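StAR-related lipid transfer protein 13 (Homo sapiens, PDB 2PSO) activates the GTPase activity of RhoA, acts as a tumour suppressor in hepatocellular carcinoma cells and carries the lipid-binding START domain described here. Local coordinates at residues L95-R98 / H99-D102; E112-D115 / R116-I120. All coordinates share one frame; numbering follows the deposited sequence.

Interaction 1: residues L95-R98 / H99-D102; sequences LRER and HLWD
Arg98 lies across one face of the Trp101 indole, three residues further on, and carries its charged end to Asp102. The contact over the face is a CH-pi one: Arg98 CG stands 3.5 Å from the centroid of the six-membered ring and 15° off the ring normal. Because CG is anti to the backbone N (chi1 171°) and the chain stays extended to NE, the aliphatic part spans the benzene ring and brings the guanidinium to the CH2 end, its plane 18° from that of the indole. The Asp102 side chain runs alongside that of Arg98, pointing the same way. Its OD2 receives both Arg98 NH2 (3.0 Å) and Arg98 NE (3.2 Å), a salt bridge made of two bent, weak hydrogen bonds to one oxygen, with the flat groups twisted against each other. Asp102 OD1 is taken by the backbone N of Asp104, so each carboxylate oxygen has a partner, and Trp101 NE1 binds the carbonyl of Arg93, which probably helps to fix the rotation of the ring. Two successive 3-10 bonds wind the backbone that carries these side chains, Leu100 N to Glu97 O at 3.0 Å and Trp101 N to Arg98 O at 3.1 Å. Glu97 and Leu100 point the same way, Glu97 CD lying 4.0 Å from Leu100 CD2, while the carboxylate pairs with Arg93. The His99 ring has the backbone of Glu97 over one face and meets the Trp108 ring. Trp101 also packs on Ile221 of the C-terminal helix 209-223. The arrangement is a helix end running out into a 3-10 turn, packed here against the C-terminal helix of the START helix-grip fold.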
ATOM      1  N   LEU A  95     -10.374  -4.957   4.942  1.00  6.99           N
ATOM      2  CA  LEU A  95     -10.046  -6.262   5.428  1.00  5.23           C
ATOM      3  C   LEU A  95     -10.881  -7.341   4.766  1.00  6.16           C
ATOM      4  O   LEU A  95     -10.320  -8.354   4.348  1.00  3.79           O
ATOM      5  CB  LEU A  95     -10.201  -6.302   6.942  1.00  8.29           C
ATOM      6  CG  LEU A  95      -9.506  -7.390   7.753  1.00  8.03           C
ATOM      7  CD1 LEU A  95     -10.521  -8.028   8.661  1.00 10.88           C
ATOM      8  CD2 LEU A  95      -8.931  -8.409   6.889  1.00  8.23           C
ATOM      9  N   ARG A  96     -12.206  -7.162   4.664  1.00  8.13           N
ATOM     10  CA  ARG A  96     -13.043  -8.233   4.082  1.00  7.74           C
ATOM     11  C   ARG A  96     -13.814  -7.865   2.812  1.00 14.71           C
ATOM     12  O   ARG A  96     -14.613  -8.664   2.328  1.00 17.21           O
ATOM     13  CB  ARG A  96     -14.027  -8.723   5.107  1.00  9.34           C
ATOM     14  CG  ARG A  96     -13.406  -9.254   6.406  1.00 12.52           C
ATOM     15  CD  ARG A  96     -12.683 -10.560   6.154  1.00  8.80           C
ATOM     16  NE  ARG A  96     -11.955 -10.914   7.362  1.00 14.33           N
ATOM     17  CZ  ARG A  96     -10.948 -11.781   7.408  1.00 13.56           C
ATOM     18  NH1 ARG A  96     -10.357 -12.022   8.571  1.00  8.38           N
ATOM     19  NH2 ARG A  96     -10.537 -12.394   6.298  1.00 11.38           N
ATOM     20  N   GLU A  97     -13.590  -6.672   2.261  1.00 16.59           N
ATOM     21  CA  GLU A  97     -14.483  -6.178   1.220  1.00 19.34           C
ATOM     22  C   GLU A  97     -13.762  -5.583   0.009  1.00 21.79           C
ATOM     23  O   GLU A  97     -14.243  -4.640  -0.604  1.00 17.82           O
ATOM     24  CB  GLU A  97     -15.424  -5.131   1.801  1.00 18.23           C
ATOM     25  CG  GLU A  97     -16.476  -5.712   2.704  1.00 22.22           C
ATOM     26  CD  GLU A  97     -17.571  -4.733   3.042  1.00 24.90           C
ATOM     27  OE1 GLU A  97     -17.278  -3.540   3.301  1.00 25.80           O
ATOM     28  OE2 GLU A  97     -18.742  -5.173   3.035  1.00 30.50           O
ATOM     29  N   ARG A  98     -12.616  -6.139  -0.340  1.00 24.38           N
ATOM     30  CA  ARG A  98     -11.740  -5.491  -1.291  1.00 25.38           C
ATOM     31  C   ARG A  98     -12.218  -5.780  -2.727  1.00 27.62           C
ATOM     32  O   ARG A  98     -11.796  -5.148  -3.694  1.00 24.68           O
ATOM     33  CB  ARG A  98     -10.308  -5.945  -1.021  1.00 26.98           C
ATOM     34  CG  ARG A  98      -9.330  -5.521  -2.037  1.00 34.35           C
ATOM     35  CD  ARG A  98      -7.943  -5.900  -1.697  1.00 36.85           C
ATOM     36  NE  ARG A  98      -7.043  -5.188  -2.594  1.00 42.10           N
ATOM     37  CZ  ARG A  98      -5.720  -5.299  -2.572  1.00 43.88           C
ATOM     38  NH1 ARG A  98      -5.127  -6.110  -1.698  1.00 44.56           N
ATOM     39  NH2 ARG A  98      -4.998  -4.597  -3.431  1.00 44.35           N
ATOM     40  N   HIS A  99     -13.147  -6.719  -2.857  1.00 30.27           N
ATOM     41  CA  HIS A  99     -13.755  -6.993  -4.145  1.00 29.06           C
ATOM     42  C   HIS A  99     -14.621  -5.798  -4.498  1.00 27.97           C
ATOM     43  O   HIS A  99     -14.877  -5.541  -5.675  1.00 31.07           O
ATOM     44  CB  HIS A  99     -14.564  -8.282  -4.109  1.00 31.49           C
ATOM     45  CG  HIS A  99     -15.371  -8.449  -2.860  1.00 37.29           C
ATOM     46  ND1 HIS A  99     -16.699  -8.080  -2.776  1.00 39.19           N
ATOM     47  CD2 HIS A  99     -15.035  -8.931  -1.636  1.00 37.52           C
ATOM     48  CE1 HIS A  99     -17.147  -8.333  -1.556  1.00 40.10           C
ATOM     49  NE2 HIS A  99     -16.155  -8.842  -0.843  1.00 38.84           N
ATOM     50  N   LEU A 100     -15.031  -5.048  -3.480  1.00 22.46           N
ATOM     51  CA  LEU A 100     -15.780  -3.811  -3.679  1.00 22.24           C
ATOM     52  C   LEU A 100     -14.939  -2.604  -4.067  1.00 22.56           C
ATOM     53  O   LEU A 100     -15.481  -1.516  -4.227  1.00 27.48           O
ATOM     54  CB  LEU A 100     -16.567  -3.441  -2.421  1.00 21.10           C
ATOM     55  CG  LEU A 100     -18.063  -3.729  -2.239  1.00 23.23           C
ATOM     56  CD1 LEU A 100     -18.537  -4.914  -3.043  1.00 23.29           C
ATOM     57  CD2 LEU A 100     -18.347  -3.935  -0.748  1.00 23.04           C
ATOM     58  N   TRP A 101     -13.626  -2.741  -4.170  1.00 23.76           N
ATOM     59  CA  TRP A 101     -12.821  -1.564  -4.555  1.00 24.81           C
ATOM     60  C   TRP A 101     -11.584  -1.807  -5.417  1.00 25.14           C
ATOM     61  O   TRP A 101     -10.803  -0.884  -5.661  1.00 24.48           O
ATOM     62  CB  TRP A 101     -12.448  -0.710  -3.360  1.00 25.15           C
ATOM     63  CG  TRP A 101     -11.795  -1.397  -2.172  1.00 26.94           C
ATOM     64  CD1 TRP A 101     -12.416  -1.803  -1.029  1.00 26.88           C
ATOM     65  CD2 TRP A 101     -10.398  -1.639  -1.966  1.00 26.99           C
ATOM     66  NE1 TRP A 101     -11.507  -2.291  -0.136  1.00 27.32           N
ATOM     67  CE2 TRP A 101     -10.256  -2.208  -0.693  1.00 29.23           C
ATOM     68  CE3 TRP A 101      -9.255  -1.435  -2.736  1.00 28.79           C
ATOM     69  CZ2 TRP A 101      -9.014  -2.599  -0.180  1.00 28.27           C
ATOM     70  CZ3 TRP A 101      -8.023  -1.834  -2.226  1.00 27.75           C
ATOM     71  CH2 TRP A 101      -7.916  -2.408  -0.966  1.00 26.85           C
ATOM     72  N   ASP A 102     -11.423  -3.051  -5.859  1.00 21.40           N
ATOM     73  CA  ASP A 102     -10.293  -3.455  -6.623  1.00 22.68           C
ATOM     74  C   ASP A 102     -10.816  -4.457  -7.637  1.00 26.64           C
ATOM     75  O   ASP A 102     -11.170  -5.585  -7.290  1.00 23.55           O
ATOM     76  CB  ASP A 102      -9.254  -4.091  -5.714  1.00 24.71           C
ATOM     77  CG  ASP A 102      -7.939  -4.355  -6.420  1.00 27.69           C
ATOM     78  OD1 ASP A 102      -7.897  -4.308  -7.672  1.00 29.18           O
ATOM     79  OD2 ASP A 102      -6.937  -4.626  -5.714  1.00 28.19           O
TER

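Interaction 2: residues E112-D115 / R116-I120; sequences ETLD and RQTEI
Glu112-Asp115 and Thr118-Ile120 run antiparallel as the two arms of a tight hairpin, their short axes 4.7 Å apart at closest and 158° between directions. Ile120 N donates to Glu112 O over 3.0 Å in a nearly straight bond. Nearer the turn the register slips by one: Leu114 N (3.0 Å) and Asp115 N (3.2 Å) both reach Thr118 O, from the same face of its carbonyl plane, which makes a classic beta bulge. A type I turn from Asp115 to Thr118 closes the end, its Thr118 N to Asp115 O bond weak at 3.3 Å. The Asp115 side chain folds back over this turn. With CG between the backbone N and the carbonyl carbon (chi1 62°), OD1 takes bonds from Gln117 N at 3.0 Å and Thr118 OG1 at 3.4 Å, weak bonds that probably help to hold the turn. Leu114 meets Thr118 at about a right angle, its CB beside OG1. Thr113 and Glu119 form a non-hydrogen-bonded pair on the opposite face from Asp115 and Thr118, and the Glu119 carboxylate is shared between salt bridges to Arg140 and Arg96. Strand 118-125 lies between strand 109-115 and strand 134-143; Glu119 shares backbone bonds with Arg140, and Gln117, just ahead of the strand, with Trp142, while Leu114 rests on Leu139.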
ATOM      1  N   GLU A 112      -4.844 -19.720   6.979  1.00 22.49           N
ATOM      2  CA  GLU A 112      -4.729 -20.246   8.312  1.00 27.51           C
ATOM      3  C   GLU A 112      -5.181 -19.132   9.227  1.00 26.25           C
ATOM      4  O   GLU A 112      -4.997 -17.963   8.921  1.00 28.97           O
ATOM      5  CB  GLU A 112      -3.284 -20.692   8.630  1.00 26.16           C
ATOM      6  CG  GLU A 112      -3.199 -21.649   9.815  1.00 31.12           C
ATOM      7  CD  GLU A 112      -1.782 -22.056  10.207  1.00 34.05           C
ATOM      8  OE1 GLU A 112      -0.913 -22.252   9.319  1.00 37.72           O
ATOM      9  OE2 GLU A 112      -1.544 -22.207  11.427  1.00 37.66           O
ATOM     10  N   THR A 113      -5.809 -19.490  10.332  1.00 24.95           N
ATOM     11  CA  THR A 113      -6.140 -18.501  11.316  1.00 26.79           C
ATOM     12  C   THR A 113      -5.218 -18.723  12.496  1.00 27.68           C
ATOM     13  O   THR A 113      -5.125 -19.841  13.007  1.00 28.57           O
ATOM     14  CB  THR A 113      -7.601 -18.608  11.710  1.00 26.42           C
ATOM     15  OG1 THR A 113      -8.393 -18.187  10.588  1.00 31.67           O
ATOM     16  CG2 THR A 113      -7.899 -17.717  12.885  1.00 24.27           C
ATOM     17  N   LEU A 114      -4.494 -17.681  12.897  1.00 23.63           N
ATOM     18  CA  LEU A 114      -3.525 -17.857  13.949  1.00 22.34           C
ATOM     19  C   LEU A 114      -4.103 -17.477  15.293  1.00 25.96           C
ATOM     20  O   LEU A 114      -3.814 -18.155  16.270  1.00 23.76           O
ATOM     21  CB  LEU A 114      -2.256 -17.080  13.667  1.00 19.74           C
ATOM     22  CG  LEU A 114      -1.544 -17.566  12.422  1.00 20.34           C
ATOM     23  CD1 LEU A 114      -0.267 -16.795  12.297  1.00 22.16           C
ATOM     24  CD2 LEU A 114      -1.277 -19.069  12.490  1.00 16.96           C
ATOM     25  N   ASP A 115      -4.871 -16.378  15.339  1.00 27.67           N
ATOM     26  CA  ASP A 115      -5.726 -16.049  16.480  1.00 27.06           C
ATOM     27  C   ASP A 115      -6.873 -15.146  16.093  1.00 27.56           C
ATOM     28  O   ASP A 115      -7.106 -14.899  14.907  1.00 25.77           O
ATOM     29  CB  ASP A 115      -4.949 -15.498  17.677  1.00 32.42           C
ATOM     30  CG  ASP A 115      -4.234 -14.195  17.384  1.00 40.58           C
ATOM     31  OD1 ASP A 115      -4.683 -13.389  16.526  1.00 40.33           O
ATOM     32  OD2 ASP A 115      -3.213 -13.963  18.082  1.00 45.55           O
ATOM     33  N   ARG A 116      -7.609 -14.642  17.077  1.00 31.36           N
ATOM     34  CA  ARG A 116      -8.811 -13.893  16.728  1.00 36.06           C
ATOM     35  C   ARG A 116      -8.485 -12.820  15.716  1.00 32.79           C
ATOM     36  O   ARG A 116      -9.234 -12.613  14.771  1.00 31.71           O
ATOM     37  CB  ARG A 116      -9.566 -13.334  17.943  1.00 36.75           C
ATOM     38  CG  ARG A 116      -8.715 -12.917  19.117  1.00 44.30           C
ATOM     39  CD  ARG A 116      -9.578 -12.538  20.339  1.00 47.38           C
ATOM     40  NE  ARG A 116     -10.424 -11.353  20.110  1.00 54.54           N
ATOM     41  CZ  ARG A 116     -10.010 -10.087  20.234  1.00 56.51           C
ATOM     42  NH1 ARG A 116     -10.849  -9.082  20.014  1.00 55.95           N
ATOM     43  NH2 ARG A 116      -8.756  -9.816  20.579  1.00 58.06           N
ATOM     44  N   GLN A 117      -7.347 -12.156  15.871  1.00 32.50           N
ATOM     45  CA  GLN A 117      -7.079 -11.030  14.980  1.00 31.39           C
ATOM     46  C   GLN A 117      -5.839 -11.099  14.089  1.00 25.21           C
ATOM     47  O   GLN A 117      -5.368 -10.083  13.607  1.00 24.22           O
ATOM     48  CB  GLN A 117      -7.163  -9.713  15.749  1.00 34.28           C
ATOM     49  CG  GLN A 117      -8.576  -9.448  16.186  1.00 38.27           C
ATOM     50  CD  GLN A 117      -8.737  -8.139  16.885  1.00 42.07           C
ATOM     51  OE1 GLN A 117      -7.774  -7.399  17.088  1.00 44.52           O
ATOM     52  NE2 GLN A 117      -9.968  -7.839  17.275  1.00 43.96           N
ATOM     53  N   THR A 118      -5.315 -12.295  13.871  1.00 20.74           N
ATOM     54  CA  THR A 118      -4.204 -12.450  12.966  1.00 22.31           C
ATOM     55  C   THR A 118      -4.418 -13.692  12.104  1.00 24.84           C
ATOM     56  O   THR A 118      -4.951 -14.708  12.588  1.00 23.49           O
ATOM     57  CB  THR A 118      -2.816 -12.542  13.680  1.00 22.30           C
ATOM     58  OG1 THR A 118      -2.519 -13.900  13.980  1.00 23.50           O
ATOM     59  CG2 THR A 118      -2.757 -11.745  14.964  1.00 22.36           C
ATOM     60  N   GLU A 119      -3.980 -13.611  10.842  1.00 24.93           N
ATOM     61  CA  GLU A 119      -4.237 -14.660   9.874  1.00 25.93           C
ATOM     62  C   GLU A 119      -3.233 -14.679   8.714  1.00 27.43           C
ATOM     63  O   GLU A 119      -2.462 -13.730   8.503  1.00 26.97           O
ATOM     64  CB  GLU A 119      -5.659 -14.521   9.331  1.00 24.03           C
ATOM     65  CG  GLU A 119      -5.818 -13.772   8.033  1.00 25.80           C
ATOM     66  CD  GLU A 119      -7.278 -13.422   7.750  1.00 32.71           C
ATOM     67  OE1 GLU A 119      -8.133 -13.661   8.642  1.00 37.19           O
ATOM     68  OE2 GLU A 119      -7.589 -12.898   6.646  1.00 36.56           O
ATOM     69  N   ILE A 120      -3.241 -15.779   7.970  1.00 25.03           N
ATOM     70  CA  ILE A 120      -2.499 -15.849   6.739  1.00 26.08           C
ATOM     71  C   ILE A 120      -3.435 -15.762   5.527  1.00 29.23           C
ATOM     72  O   ILE A 120      -4.302 -16.616   5.285  1.00 33.69           O
ATOM     73  CB  ILE A 120      -1.670 -17.111   6.698  1.00 24.08           C
ATOM     74  CG1 ILE A 120      -0.645 -17.047   7.805  1.00 21.99           C
ATOM     75  CG2 ILE A 120      -0.966 -17.238   5.375  1.00 21.85           C
ATOM     76  CD1 ILE A 120       0.347 -18.092   7.660  1.00 23.26           C
TER

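Overall arrangement
Along the chain the two contacts stand in series, neither nested nor crossed. Helix 87-96 ends in interaction 1, where 95-98 turns into 99-102 and closes a short local loop; the chain then continues into strand 109-115, and interaction 2 closes the hairpin between 112-115 and 116-120. Their centres are about 19 Å apart, yet they touch through one salt bridge, Arg96 NH1 to Glu119 OE1 at 2.8 Å, which ties the end of the helix to the second arm of the hairpin. Arg96 also touches Tyr121, Arg98 touches Tyr123 and Leu125, and Asp102 touches Leu125, so interaction 1 follows strand 118-125 from Glu119 to Leu125.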